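Uncharacterized protein (Aeromonas hydrophila J-1, PDB 6R1J) serves as one component of a tripartite alpha-pore-forming toxin, captured here in its soluble form, and probably acts with two partner proteins to perforate membranes. Local coordinates at residues 4-9 / 216-221; 52-57 / 96-101; 87-92 / 230-235; 222-227 / 258-263. The protein carries 3 engineered substitutions. All blocks are in the same frame, centred on the assembly; numbering follows the deposited sequence. Where two conformers were deposited one is given.

Contact 1. Residues 4-9 / 216-221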
loop_
_atom_site.group_PDB
_atom_site.type_symbol
_atom_site.label_atom_id
_atom_site.label_comp_id
_atom_site.label_asym_id
_atom_site.label_seq_id
_atom_site.Cartn_x
_atom_site.Cartn_y
_atom_site.Cartn_z
ATOM N N GLY A 4 -5.500 -24.616 -14.330
ATOM C CA GLY A 4 -4.711 -23.999 -15.428
ATOM C C GLY A 4 -4.689 -22.467 -15.336
ATOM O O GLY A 4 -5.635 -21.918 -14.744
ATOM N N ILE A 5 -3.692 -21.795 -15.932
ATOM C CA ILE A 5 -3.508 -20.308 -15.849
ATOM C C ILE A 5 -4.708 -19.579 -16.468
ATOM O O ILE A 5 -5.151 -18.602 -15.852
ATOM C CB ILE A 5 -2.156 -19.845 -16.438
ATOM C CG1 ILE A 5 -0.994 -20.390 -15.615
ATOM C CG2 ILE A 5 -2.050 -18.327 -16.510
ATOM C CD1 ILE A 5 -0.950 -19.832 -14.198
ATOM N N LEU A 6 -5.270 -20.053 -17.577
ATOM C CA LEU A 6 -6.476 -19.391 -18.142
ATOM C C LEU A 6 -7.630 -19.525 -17.165
ATOM O O LEU A 6 -8.286 -18.483 -16.887
ATOM C CB LEU A 6 -6.809 -19.955 -19.522
ATOM C CG LEU A 6 -5.820 -19.536 -20.606
ATOM C CD1 LEU A 6 -6.149 -20.201 -21.925
ATOM C CD2 LEU A 6 -5.769 -18.024 -20.772
ATOM N N SER A 7 -7.879 -20.739 -16.663
ATOM C CA SER A 7 -8.975 -21.043 -15.721
ATOM C C SER A 7 -8.863 -20.191 -14.448
ATOM O O SER A 7 -9.908 -19.644 -13.987
ATOM C CB SER A 7 -9.020 -22.533 -15.394
ATOM O OG SER A 7 -9.309 -23.279 -16.563
ATOM N N GLN A 8 -7.653 -20.045 -13.912
ATOM C CA GLN A 8 -7.448 -19.282 -12.666
ATOM C C GLN A 8 -7.733 -17.800 -12.899
ATOM O O GLN A 8 -8.376 -17.198 -12.045
ATOM C CB GLN A 8 -6.032 -19.464 -12.152
ATOM C CG GLN A 8 -5.832 -20.823 -11.489
ATOM C CD GLN A 8 -4.500 -20.884 -10.785
ATOM O OE1 GLN A 8 -4.090 -19.915 -10.143
ATOM N NE2 GLN A 8 -3.836 -22.028 -10.879
ATOM N N SER A 9 -7.185 -17.261 -13.976
ATOM C CA SER A 9 -7.273 -15.826 -14.324
ATOM C C SER A 9 -8.750 -15.492 -14.481
ATOM O O SER A 9 -9.217 -14.501 -13.907
ATOM C CB SER A 9 -6.518 -15.529 -15.591
ATOM O OG SER A 9 -5.131 -15.685 -15.407
ATOM N N ASP A 216 -1.189 -12.349 -21.341
ATOM C CA ASP A 216 0.157 -12.924 -21.578
ATOM C C ASP A 216 0.015 -14.397 -22.048
ATOM O O ASP A 216 0.750 -14.792 -22.915
ATOM C CB ASP A 216 1.050 -12.816 -20.342
ATOM C CG ASP A 216 1.431 -11.395 -19.932
ATOM O OD1 ASP A 216 1.266 -10.446 -20.763
ATOM O OD2 ASP A 216 1.830 -11.246 -18.775
ATOM N N ARG A 217 -0.949 -15.133 -21.536
ATOM C CA ARG A 217 -1.115 -16.572 -21.891
ATOM C C ARG A 217 -1.772 -16.671 -23.264
ATOM O O ARG A 217 -1.344 -17.502 -24.054
ATOM C CB ARG A 217 -1.954 -17.321 -20.855
ATOM C CG ARG A 217 -2.139 -18.801 -21.173
ATOM C CD ARG A 217 -0.833 -19.516 -21.530
ATOM N NE ARG A 217 0.168 -19.413 -20.469
ATOM C CZ ARG A 217 0.402 -20.333 -19.504
ATOM N NH1 ARG A 217 1.341 -20.116 -18.606
ATOM N NH2 ARG A 217 -0.256 -21.478 -19.458
ATOM N N VAL A 218 -2.743 -15.797 -23.570
ATOM C CA VAL A 218 -3.328 -15.779 -24.931
ATOM C C VAL A 218 -2.224 -15.429 -25.911
ATOM O O VAL A 218 -2.120 -16.043 -27.002
ATOM C CB VAL A 218 -4.518 -14.821 -25.048
ATOM C CG1 VAL A 218 -4.949 -14.706 -26.486
ATOM C CG2 VAL A 218 -5.673 -15.286 -24.187
ATOM N N SER A 219 -1.385 -14.463 -25.552
ATOM C CA SER A 219 -0.304 -14.031 -26.446
ATOM C C SER A 219 0.694 -15.201 -26.611
ATOM O O SER A 219 1.159 -15.445 -27.746
ATOM C CB SER A 219 0.357 -12.765 -25.937
ATOM O OG SER A 219 1.516 -12.505 -26.678
ATOM N N LYS A 220 0.982 -15.935 -25.537
ATOM C CA LYS A 220 1.943 -17.085 -25.602
ATOM C C LYS A 220 1.353 -18.128 -26.551
ATOM O O LYS A 220 2.050 -18.570 -27.444
ATOM C CB LYS A 220 2.230 -17.607 -24.188
ATOM C CG LYS A 220 3.331 -18.661 -24.146
ATOM C CD LYS A 220 3.738 -19.125 -22.763
ATOM C CE LYS A 220 5.029 -19.944 -22.821
ATOM N NZ LYS A 220 4.967 -21.036 -23.839
ATOM N N VAL A 221 0.046 -18.373 -26.472
ATOM C CA VAL A 221 -0.646 -19.353 -27.351
ATOM C C VAL A 221 -0.488 -18.925 -28.818
ATOM O O VAL A 221 -0.154 -19.779 -29.663
ATOM C CB VAL A 221 -2.096 -19.556 -26.896
ATOM C CG1 VAL A 221 -2.964 -20.127 -27.987
ATOM C CG2 VAL A 221 -2.158 -20.406 -25.626
#
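Two donors from a single residue converge on the backbone oxygen of Ile5, whose own side chain lies against the guanidinium of Arg217 on the facing helix. Ser9 N makes the usual helical bond to Ile5 O at 3.1 Å, and Ser9 OG adds another to Ile5 O at 3.0 Å, arriving from the opposite face of the carbonyl and tilted 31° from its plane. The first turn of helix 5-21, with Gly4 at its N-cap position, is thereby fastened twice.

On the other side of the residue the chemistry is apolar. Ile5 CB stands 3.8 Å above the plane of the Arg217 guanidinium, displaced toward its rim, and Ile5 CG1 comes within 3.8 Å of Arg217 NH1. Arg217 sends CG anti to its backbone N (chi1 -179°). The anti CG packs on Leu6, with Leu6 CD2 3.7 Å from Arg217 CG, and the bends at chi2 and chi3 then bring the head group beneath Ile5. Leu6 CD2 also approaches Val218 CG2 at 4.4 Å.

This joins the short N-terminal helix to the long helix 163-236 in an antiparallel pairing, their local axes 154° apart in direction. The polar end of Arg217 finds its partners elsewhere: NH2 bonds to the backbone oxygen of Asp264, and NH1 forms a salt bridge with Glu184 of the second subunit. One arginine thus combines an apolar stem, a face covered by isoleucine and nitrogens engaged with oxygens, linking the N-terminal helix, the C-terminal region and a subunit interface.

Contact 2. Residues 52-57 / 96-101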
loop_
_atom_site.group_PDB
_atom_site.type_symbol
_atom_site.label_atom_id
_atom_site.label_comp_id
_atom_site.label_asym_id
_atom_site.label_seq_id
_atom_site.Cartn_x
_atom_site.Cartn_y
_atom_site.Cartn_z
ATOM N N GLN A 52 -9.952 -21.414 -26.023
ATOM C CA GLN A 52 -9.229 -22.487 -25.294
ATOM C C GLN A 52 -9.698 -23.874 -25.790
ATOM O O GLN A 52 -8.857 -24.689 -26.118
ATOM C CB GLN A 52 -9.495 -22.358 -23.801
ATOM C CG GLN A 52 -8.744 -23.355 -22.940
ATOM C CD GLN A 52 -9.004 -23.084 -21.475
ATOM O OE1 GLN A 52 -10.004 -22.461 -21.123
ATOM N NE2 GLN A 52 -8.103 -23.541 -20.611
ATOM N N GLN A 53 -10.998 -24.139 -25.792
ATOM C CA GLN A 53 -11.586 -25.416 -26.280
ATOM C C GLN A 53 -11.161 -25.662 -27.733
ATOM O O GLN A 53 -10.750 -26.799 -28.022
ATOM C CB GLN A 53 -13.105 -25.401 -26.080
ATOM C CG GLN A 53 -13.489 -25.604 -24.623
ATOM C CD GLN A 53 -14.916 -25.263 -24.247
ATOM O OE1 GLN A 53 -15.705 -24.732 -25.034
ATOM N NE2 GLN A 53 -15.252 -25.552 -22.999
ATOM N N GLN A 54 -11.172 -24.636 -28.596
ATOM C CA GLN A 54 -10.858 -24.785 -30.044
ATOM C C GLN A 54 -9.357 -25.040 -30.239
ATOM O O GLN A 54 -8.985 -25.865 -31.103
ATOM C CB GLN A 54 -11.374 -23.584 -30.845
ATOM C CG GLN A 54 -12.892 -23.563 -30.922
ATOM C CD GLN A 54 -13.437 -22.465 -31.791
ATOM O OE1 GLN A 54 -14.479 -21.886 -31.514
ATOM N NE2 GLN A 54 -12.721 -22.153 -32.843
ATOM N N VAL A 55 -8.510 -24.363 -29.476
ATOM C CA VAL A 55 -7.039 -24.587 -29.553
ATOM C C VAL A 55 -6.726 -26.032 -29.142
ATOM O O VAL A 55 -5.938 -26.639 -29.816
ATOM C CB VAL A 55 -6.286 -23.582 -28.683
ATOM C CG1 VAL A 55 -4.836 -23.984 -28.479
ATOM C CG2 VAL A 55 -6.409 -22.187 -29.276
ATOM N N LEU A 56 -7.339 -26.542 -28.081
ATOM C CA LEU A 56 -7.061 -27.913 -27.577
ATOM C C LEU A 56 -7.559 -28.963 -28.588
ATOM O O LEU A 56 -6.805 -29.912 -28.855
ATOM C CB LEU A 56 -7.732 -28.070 -26.221
ATOM C CG LEU A 56 -7.092 -27.253 -25.097
ATOM C CD1 LEU A 56 -7.881 -27.414 -23.807
ATOM C CD2 LEU A 56 -5.634 -27.639 -24.883
ATOM N N ALA A 57 -8.748 -28.758 -29.162
ATOM C CA ALA A 57 -9.375 -29.640 -30.180
ATOM C C ALA A 57 -8.457 -29.683 -31.391
ATOM O O ALA A 57 -8.074 -30.773 -31.816
ATOM C CB ALA A 57 -10.760 -29.162 -30.529
ATOM N N GLN A 96 -5.394 -19.467 -35.515
ATOM C CA GLN A 96 -4.434 -18.354 -35.398
ATOM C C GLN A 96 -5.244 -17.046 -35.397
ATOM O O GLN A 96 -4.890 -16.146 -34.600
ATOM C CB GLN A 96 -3.409 -18.382 -36.516
ATOM C CG GLN A 96 -2.235 -17.453 -36.276
ATOM C CD GLN A 96 -1.052 -17.768 -37.150
ATOM O OE1 GLN A 96 -1.168 -18.486 -38.133
ATOM N NE2 GLN A 96 0.109 -17.248 -36.787
ATOM N N THR A 97 -6.335 -17.003 -36.168
ATOM C CA THR A 97 -7.187 -15.795 -36.331
ATOM C C THR A 97 -7.976 -15.556 -35.047
ATOM O O THR A 97 -7.889 -14.417 -34.526
ATOM C CB THR A 97 -8.036 -15.867 -37.613
ATOM O OG1 THR A 97 -7.069 -15.763 -38.661
ATOM C CG2 THR A 97 -9.044 -14.750 -37.741
ATOM N N LEU A 98 -8.658 -16.586 -34.527
ATOM C CA LEU A 98 -9.489 -16.494 -33.306
ATOM C C LEU A 98 -8.606 -16.092 -32.111
ATOM O O LEU A 98 -9.051 -15.301 -31.230
ATOM C CB LEU A 98 -10.171 -17.840 -33.065
ATOM C CG LEU A 98 -11.184 -17.856 -31.915
ATOM C CD1 LEU A 98 -12.383 -16.961 -32.204
ATOM C CD2 LEU A 98 -11.655 -19.265 -31.610
ATOM N N THR A 99 -7.379 -16.595 -32.070
ATOM C CA THR A 99 -6.426 -16.260 -30.991
ATOM C C THR A 99 -6.063 -14.769 -31.095
ATOM O O THR A 99 -6.157 -14.069 -30.070
ATOM C CB THR A 99 -5.208 -17.175 -31.039
ATOM O OG1 THR A 99 -5.670 -18.531 -31.011
ATOM C CG2 THR A 99 -4.282 -16.900 -29.877
ATOM N N ALA A 100 -5.637 -14.299 -32.266
ATOM C CA ALA A 100 -5.288 -12.875 -32.517
ATOM C C ALA A 100 -6.481 -11.964 -32.138
ATOM O O ALA A 100 -6.280 -10.916 -31.472
ATOM C CB ALA A 100 -4.865 -12.696 -33.971
ATOM N N GLN A 101 -7.689 -12.340 -32.528
ATOM C CA GLN A 101 -8.940 -11.596 -32.213
ATOM C C GLN A 101 -9.165 -11.555 -30.710
ATOM O O GLN A 101 -9.529 -10.476 -30.158
ATOM C CB GLN A 101 -10.135 -12.267 -32.890
ATOM C CG GLN A 101 -10.073 -12.102 -34.394
ATOM C CD GLN A 101 -11.208 -12.774 -35.129
ATOM O OE1 GLN A 101 -11.927 -13.626 -34.592
ATOM N NE2 GLN A 101 -11.362 -12.376 -36.383
#
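One face of the Gln54 side-chain amide carries a methyl group, Leu98 CD2, which sits nearer the nitrogen than the oxygen: 3.3 Å to Gln54 NE2 against 3.9 Å to Gln54 OE1. The methyl stands over the amide plane, displaced from Gln54 CD toward NE2, so the contact is packing of a hydrocarbon on a flat polar group, and a tight one. It belongs to an antiparallel helical hairpin, in which helix 28-70 and helix 78-157 follow each other in the chain and lie side by side in an elongated bundle.

Gln54 extends straight beyond CG and crosses the leucine side chain at about a right angle. Leu98 places CG anti to its backbone N (chi1 -174°), which points its branch at the glutamine amide. The backbones stay well apart here, with Gln54 CA and Leu98 CA 9.0 Å from each other, and the side chains bridge a rather small interface of 108 Å².

Deeper in, Val55 and Thr99 form the second pairing, and both are buried. Ile95, one turn before Thr99, touches Gln54 and Val55 and so fills in the same interface. Its backbone oxygen also accepts the hydrogen bond of the Thr99 hydroxyl, which turns that polar atom back onto its own helix. What Val55 meets is therefore a hydroxyl already occupied, with Val55 CG2 resting 4.1 Å from Thr99 OG1.

Contact 3. Residues 87-92 / 230-235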
loop_
_atom_site.group_PDB
_atom_site.type_symbol
_atom_site.label_atom_id
_atom_site.label_comp_id
_atom_site.label_asym_id
_atom_site.label_seq_id
_atom_site.Cartn_x
_atom_site.Cartn_y
_atom_site.Cartn_z
ATOM N N LEU A 87 -3.363 -28.936 -46.040
ATOM C CA LEU A 87 -4.490 -29.206 -45.119
ATOM C C LEU A 87 -4.212 -28.575 -43.723
ATOM O O LEU A 87 -5.134 -27.951 -43.136
ATOM C CB LEU A 87 -4.669 -30.716 -45.021
ATOM C CG LEU A 87 -5.724 -31.158 -44.015
ATOM C CD1 LEU A 87 -7.113 -30.806 -44.530
ATOM C CD2 LEU A 87 -5.590 -32.641 -43.703
ATOM N N VAL A 88 -2.998 -28.733 -43.199
ATOM C CA VAL A 88 -2.619 -28.213 -41.844
ATOM C C VAL A 88 -2.639 -26.669 -41.903
ATOM O O VAL A 88 -3.260 -26.074 -41.010
ATOM C CB VAL A 88 -1.253 -28.752 -41.371
ATOM C CG1 VAL A 88 -0.782 -28.066 -40.090
ATOM C CG2 VAL A 88 -1.268 -30.267 -41.171
ATOM N N GLN A 89 -2.039 -26.054 -42.938
ATOM C CA GLN A 89 -2.032 -24.560 -43.104
ATOM C C GLN A 89 -3.477 -24.035 -43.095
ATOM O O GLN A 89 -3.728 -22.999 -42.439
ATOM C CB GLN A 89 -1.255 -24.132 -44.346
ATOM C CG GLN A 89 0.252 -24.164 -44.137
ATOM C CD GLN A 89 1.046 -23.785 -45.368
ATOM O OE1 GLN A 89 0.513 -23.680 -46.478
ATOM N NE2 GLN A 89 2.350 -23.617 -45.192
ATOM N N GLN A 90 -4.416 -24.763 -43.713
ATOM C CA GLN A 90 -5.857 -24.395 -43.795
ATOM C C GLN A 90 -6.524 -24.535 -42.434
ATOM O O GLN A 90 -7.514 -23.814 -42.147
ATOM C CB GLN A 90 -6.575 -25.299 -44.796
ATOM C CG GLN A 90 -6.134 -25.061 -46.233
ATOM C CD GLN A 90 -6.712 -26.080 -47.190
ATOM O OE1 GLN A 90 -7.605 -26.855 -46.837
ATOM N NE2 GLN A 90 -6.193 -26.085 -48.410
ATOM N N GLU A 91 -6.039 -25.471 -41.625
ATOM C CA GLU A 91 -6.631 -25.721 -40.299
ATOM C C GLU A 91 -6.015 -24.775 -39.262
ATOM O O GLU A 91 -6.683 -24.528 -38.260
ATOM C CB GLU A 91 -6.552 -27.211 -39.971
ATOM C CG GLU A 91 -7.608 -28.000 -40.707
ATOM C CD GLU A 91 -7.500 -29.507 -40.541
ATOM O OE1 GLU A 91 -6.657 -29.964 -39.736
ATOM O OE2 GLU A 91 -8.253 -30.219 -41.235
ATOM N N ILE A 92 -4.775 -24.331 -39.435
ATOM C CA ILE A 92 -4.149 -23.353 -38.499
ATOM C C ILE A 92 -4.848 -21.986 -38.660
ATOM O O ILE A 92 -5.186 -21.383 -37.656
ATOM C CB ILE A 92 -2.641 -23.274 -38.794
ATOM C CG1 ILE A 92 -1.907 -24.486 -38.215
ATOM C CG2 ILE A 92 -2.004 -21.975 -38.307
ATOM C CD1 ILE A 92 -0.547 -24.674 -38.793
ATOM N N GLY A 230 5.619 -21.925 -38.817
ATOM C CA GLY A 230 6.960 -21.834 -39.414
ATOM C C GLY A 230 7.558 -23.216 -39.639
ATOM O O GLY A 230 8.185 -23.470 -40.697
ATOM N N ASP A 231 7.402 -24.113 -38.664
ATOM C CA ASP A 231 7.847 -25.521 -38.819
ATOM C C ASP A 231 7.114 -26.141 -40.016
ATOM O O ASP A 231 7.784 -26.707 -40.887
ATOM C CB ASP A 231 7.618 -26.288 -37.514
ATOM C CG ASP A 231 8.595 -25.902 -36.423
ATOM O OD1 ASP A 231 9.723 -25.533 -36.779
ATOM O OD2 ASP A 231 8.250 -26.061 -35.223
ATOM N N ILE A 232 5.797 -26.030 -40.081
ATOM C CA ILE A 232 4.954 -26.697 -41.096
ATOM C C ILE A 232 5.308 -26.179 -42.492
ATOM O O ILE A 232 5.349 -27.014 -43.420
ATOM C CB ILE A 232 3.463 -26.544 -40.754
ATOM C CG1 ILE A 232 3.080 -27.353 -39.519
ATOM C CG2 ILE A 232 2.581 -26.912 -41.929
ATOM C CD1 ILE A 232 3.217 -28.856 -39.713
ATOM N N ALA A 233 5.589 -24.881 -42.628
ATOM C CA ALA A 233 5.935 -24.273 -43.936
ATOM C C ALA A 233 7.337 -24.731 -44.356
ATOM O O ALA A 233 7.593 -24.750 -45.540
ATOM C CB ALA A 233 5.801 -22.769 -43.873
ATOM N N ASN A 234 8.208 -25.116 -43.423
ATOM C CA ASN A 234 9.567 -25.628 -43.751
ATOM C C ASN A 234 9.510 -27.058 -44.316
ATOM O O ASN A 234 10.566 -27.572 -44.694
ATOM C CB ASN A 234 10.516 -25.476 -42.577
ATOM C CG ASN A 234 10.951 -24.034 -42.460
ATOM O OD1 ASN A 234 11.131 -23.366 -43.475
ATOM N ND2 ASN A 234 11.092 -23.548 -41.244
ATOM N N VAL A 235 8.328 -27.663 -44.379
ATOM C CA VAL A 235 8.084 -28.953 -45.086
ATOM C C VAL A 235 7.687 -28.615 -46.537
ATOM O O VAL A 235 8.105 -29.344 -47.455
ATOM C CB VAL A 235 6.995 -29.757 -44.350
ATOM C CG1 VAL A 235 6.720 -31.099 -45.018
ATOM C CG2 VAL A 235 7.342 -29.940 -42.878
#
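Val88 opens the contact with a single methyl, CG1, set against the branches of Ile232. Val88 CG1 lies 4.0 Å from Ile232 CG1 and at the same distance from Ile232 CG2, while Ile232 CD1 follows at 4.1 Å. The two side chains cross at about a right angle, and one valine methyl touches both branches of the isoleucine. In Val88, CG1 is anti to the backbone N (chi1 172°), which brings that methyl to Ile232; the residue also packs on Leu62 of helix 28-70.

Next comes Gln89, more exposed, which skirts the side of the same isoleucine. Its stem passes Ile232, with Gln89 CG 4.2 Å from Ile232 CG2, and the extended chain continues until Gln89 NE2 reaches 3.8 Å from Ala233 CB. No hydrogen bond results: the amide simply lies against alanine.

Glu91 turns to another neighbour and makes a salt bridge with Arg61 of helix 28-70. Ile92 then comes back to the inner side of the helix, its CB directed at the partner segment, and packs on Phe58.

The helices run antiparallel at 156°, their local axes approaching to 10.4 Å, and they join the early part of helix 78-157 to the end of helix 163-236. Beside Ile232, Asp231 forms a salt bridge with Lys152 of the second subunit. No hydrogen bond or salt bridge joins the segments; packing holds them together: a buried aliphatic pair, flanked by a glutamine stem, with the charged groups committed to other helices and another chain.

Contact 4. Residues 222-227 / 258-263. With NA (sodium ion), chain C.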
loop_
_atom_site.group_PDB
_atom_site.type_symbol
_atom_site.label_atom_id
_atom_site.label_comp_id
_atom_site.label_asym_id
_atom_site.label_seq_id
_atom_site.Cartn_x
_atom_site.Cartn_y
_atom_site.Cartn_z
ATOM N N GLY A 222 -0.774 -17.665 -29.145
ATOM C CA GLY A 222 -0.528 -17.106 -30.486
ATOM C C GLY A 222 0.916 -17.263 -30.934
ATOM O O GLY A 222 1.127 -17.661 -32.090
ATOM N N ASN A 223 1.894 -17.006 -30.072
ATOM C CA ASN A 223 3.333 -17.131 -30.435
ATOM C C ASN A 223 3.621 -18.605 -30.804
ATOM O O ASN A 223 4.290 -18.864 -31.826
ATOM C CB ASN A 223 4.267 -16.633 -29.322
ATOM C CG ASN A 223 4.156 -15.145 -29.020
ATOM O OD1 ASN A 223 3.720 -14.358 -29.862
ATOM N ND2 ASN A 223 4.535 -14.746 -27.815
ATOM N N THR A 224 3.172 -19.553 -29.990
ATOM C CA THR A 224 3.390 -21.003 -30.282
ATOM C C THR A 224 2.717 -21.362 -31.609
ATOM O O THR A 224 3.296 -22.118 -32.364
ATOM C CB THR A 224 2.815 -21.884 -29.184
ATOM O OG1 THR A 224 3.493 -21.448 -28.005
ATOM C CG2 THR A 224 2.967 -23.378 -29.434
ATOM N N ILE A 225 1.503 -20.884 -31.867
ATOM C CA ILE A 225 0.818 -21.176 -33.151
ATOM C C ILE A 225 1.700 -20.637 -34.263
ATOM O O ILE A 225 1.846 -21.353 -35.270
ATOM C CB ILE A 225 -0.604 -20.623 -33.234
ATOM C CG1 ILE A 225 -1.555 -21.336 -32.287
ATOM C CG2 ILE A 225 -1.141 -20.723 -34.650
ATOM C CD1 ILE A 225 -2.868 -20.636 -32.124
ATOM N N SER A 226 2.342 -19.474 -34.072
ATOM C CA SER A 226 3.199 -18.887 -35.132
ATOM C C SER A 226 4.457 -19.752 -35.331
ATOM O O SER A 226 4.906 -19.964 -36.472
ATOM C CB SER A 226 3.534 -17.418 -34.846
ATOM O OG SER A 226 4.336 -16.933 -35.894
ATOM N N LEU A 227 5.090 -20.210 -34.272
ATOM C CA LEU A 227 6.274 -21.090 -34.411
ATOM C C LEU A 227 5.840 -22.395 -35.112
ATOM O O LEU A 227 6.568 -22.868 -35.999
ATOM C CB LEU A 227 6.867 -21.362 -33.028
ATOM C CG LEU A 227 7.440 -20.178 -32.250
ATOM C CD1 LEU A 227 7.861 -20.633 -30.848
ATOM C CD2 LEU A 227 8.611 -19.560 -32.993
ATOM N N VAL A 258 2.912 -28.250 -30.985
ATOM C CA VAL A 258 1.537 -28.754 -30.729
ATOM C C VAL A 258 1.418 -29.132 -29.258
ATOM O O VAL A 258 0.416 -28.790 -28.653
ATOM C CB VAL A 258 1.159 -29.950 -31.614
ATOM C CG1 VAL A 258 -0.135 -30.599 -31.145
ATOM C CG2 VAL A 258 1.047 -29.523 -33.055
ATOM N N ARG A 259 2.401 -29.843 -28.714
ATOM C CA ARG A 259 2.360 -30.272 -27.286
ATOM C C ARG A 259 2.501 -29.045 -26.379
ATOM O O ARG A 259 1.929 -29.035 -25.287
ATOM C CB ARG A 259 3.444 -31.325 -27.045
ATOM C CG ARG A 259 3.035 -32.619 -27.730
ATOM C CD ARG A 259 3.913 -33.814 -27.489
ATOM N NE ARG A 259 3.192 -34.955 -28.060
ATOM C CZ ARG A 259 3.792 -36.020 -28.533
ATOM N NH1 ARG A 259 5.103 -36.039 -28.522
ATOM N NH2 ARG A 259 3.102 -37.021 -29.049
ATOM N N THR A 260 3.282 -28.050 -26.779
ATOM C CA THR A 260 3.347 -26.775 -26.026
ATOM C C THR A 260 1.938 -26.194 -25.934
ATOM O O THR A 260 1.541 -25.785 -24.855
ATOM C CB THR A 260 4.422 -25.845 -26.584
ATOM O OG1 THR A 260 5.634 -26.594 -26.506
ATOM C CG2 THR A 260 4.567 -24.561 -25.780
ATOM N N LEU A 261 1.176 -26.120 -27.017
ATOM C CA LEU A 261 -0.194 -25.540 -26.941
ATOM C C LEU A 261 -1.041 -26.273 -25.900
ATOM O O LEU A 261 -1.858 -25.632 -25.179
ATOM C CB LEU A 261 -0.887 -25.725 -28.283
ATOM C CG LEU A 261 -0.470 -24.827 -29.414
ATOM C CD1 LEU A 261 -1.175 -25.272 -30.681
ATOM C CD2 LEU A 261 -0.769 -23.362 -29.098
ATOM N N GLN A 262 -0.945 -27.602 -25.898
ATOM C CA GLN A 262 -1.799 -28.447 -25.016
ATOM C C GLN A 262 -1.449 -28.121 -23.580
ATOM O O GLN A 262 -2.345 -28.119 -22.750
ATOM C CB GLN A 262 -1.625 -29.941 -25.303
ATOM C CG GLN A 262 -1.989 -30.273 -26.726
ATOM C CD GLN A 262 -1.670 -31.708 -27.091
ATOM O OE1 GLN A 262 -0.547 -32.196 -26.928
ATOM N NE2 GLN A 262 -2.681 -32.386 -27.597
ATOM N N VAL A 263 -0.183 -27.847 -23.307
ATOM C CA VAL A 263 0.213 -27.504 -21.923
ATOM C C VAL A 263 -0.316 -26.104 -21.619
ATOM O O VAL A 263 -0.945 -25.938 -20.603
ATOM C CB VAL A 263 1.736 -27.594 -21.723
ATOM C CG1 VAL A 263 2.144 -27.006 -20.390
ATOM C CG2 VAL A 263 2.243 -29.020 -21.837
HETATM NA NA NA C . 1.574 -22.084 -26.010
#
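With chi1 at -58°, Thr224 sets its methyl CG2 anti to the backbone N and its hydroxyl beside that N, and this division of the two branches organises the contact. The methyl faces Leu261: Thr224 CG2 is 3.7 Å from Leu261 CG, the two side chains sliding past each other in opposite directions. The hydroxyl faces a sodium ion, with Thr224 OG1 2.8 Å from the metal. Asp264 OD2 is the other protein ligand, so the ion ties helix 163-236 to the end of helix 244-264. Thr224 OG1 is also hydrogen-bonded to Lys220 O one turn earlier, which gives the hydroxyl a fixed setting.

Thr260 shares the same first torsion but plays a different part. It turns its methyl toward the site, Thr260 CG2 lying 4.0 Å from Thr224 OG1 and 3.9 Å from the sodium, and so walls the ion without binding it. The Thr260 hydroxyl is taken up by Thr256 O and by Gln177 of the second subunit.

On the inner side, Leu261 CD2 extends the apolar layer to Ile225, meeting Ile225 CG1 at 3.9 Å with the side chains nearly perpendicular. Every residue that touches here is buried. The local axes are almost antiparallel, 167° apart in direction and 9.4 Å at closest approach.

Among the surrounding helices, Ile225 packs on Ile92, Gln96 and Thr99 of helix 78-157, while Val258 leans on Leu62 and Leu66 of helix 28-70; the paired segments thus form two staves of an all-helical bundle.

Overall arrangement
Contact 4 is the most deeply enclosed, all its touching residues being buried, whereas contacts 1, 2 and 3 combine buried residues with more accessible ones. Helix 163-236 runs through contacts 1, 3 and 4, and helix 78-157 through contacts 2 and 3. Contacts 1, 2 and 4 touch one another; contact 3 meets contact 4 through Ile92 and Ile225 but stays about 9 Å from contact 1 at the nearest atoms. All four lack a direct hydrogen bond between segments. They differ in where polarity goes: to the C-terminal region and another subunit in contact 1, back to its own helix in contact 2, to a neighbouring helix and another subunit in contact 3, and to a metal in contact 4.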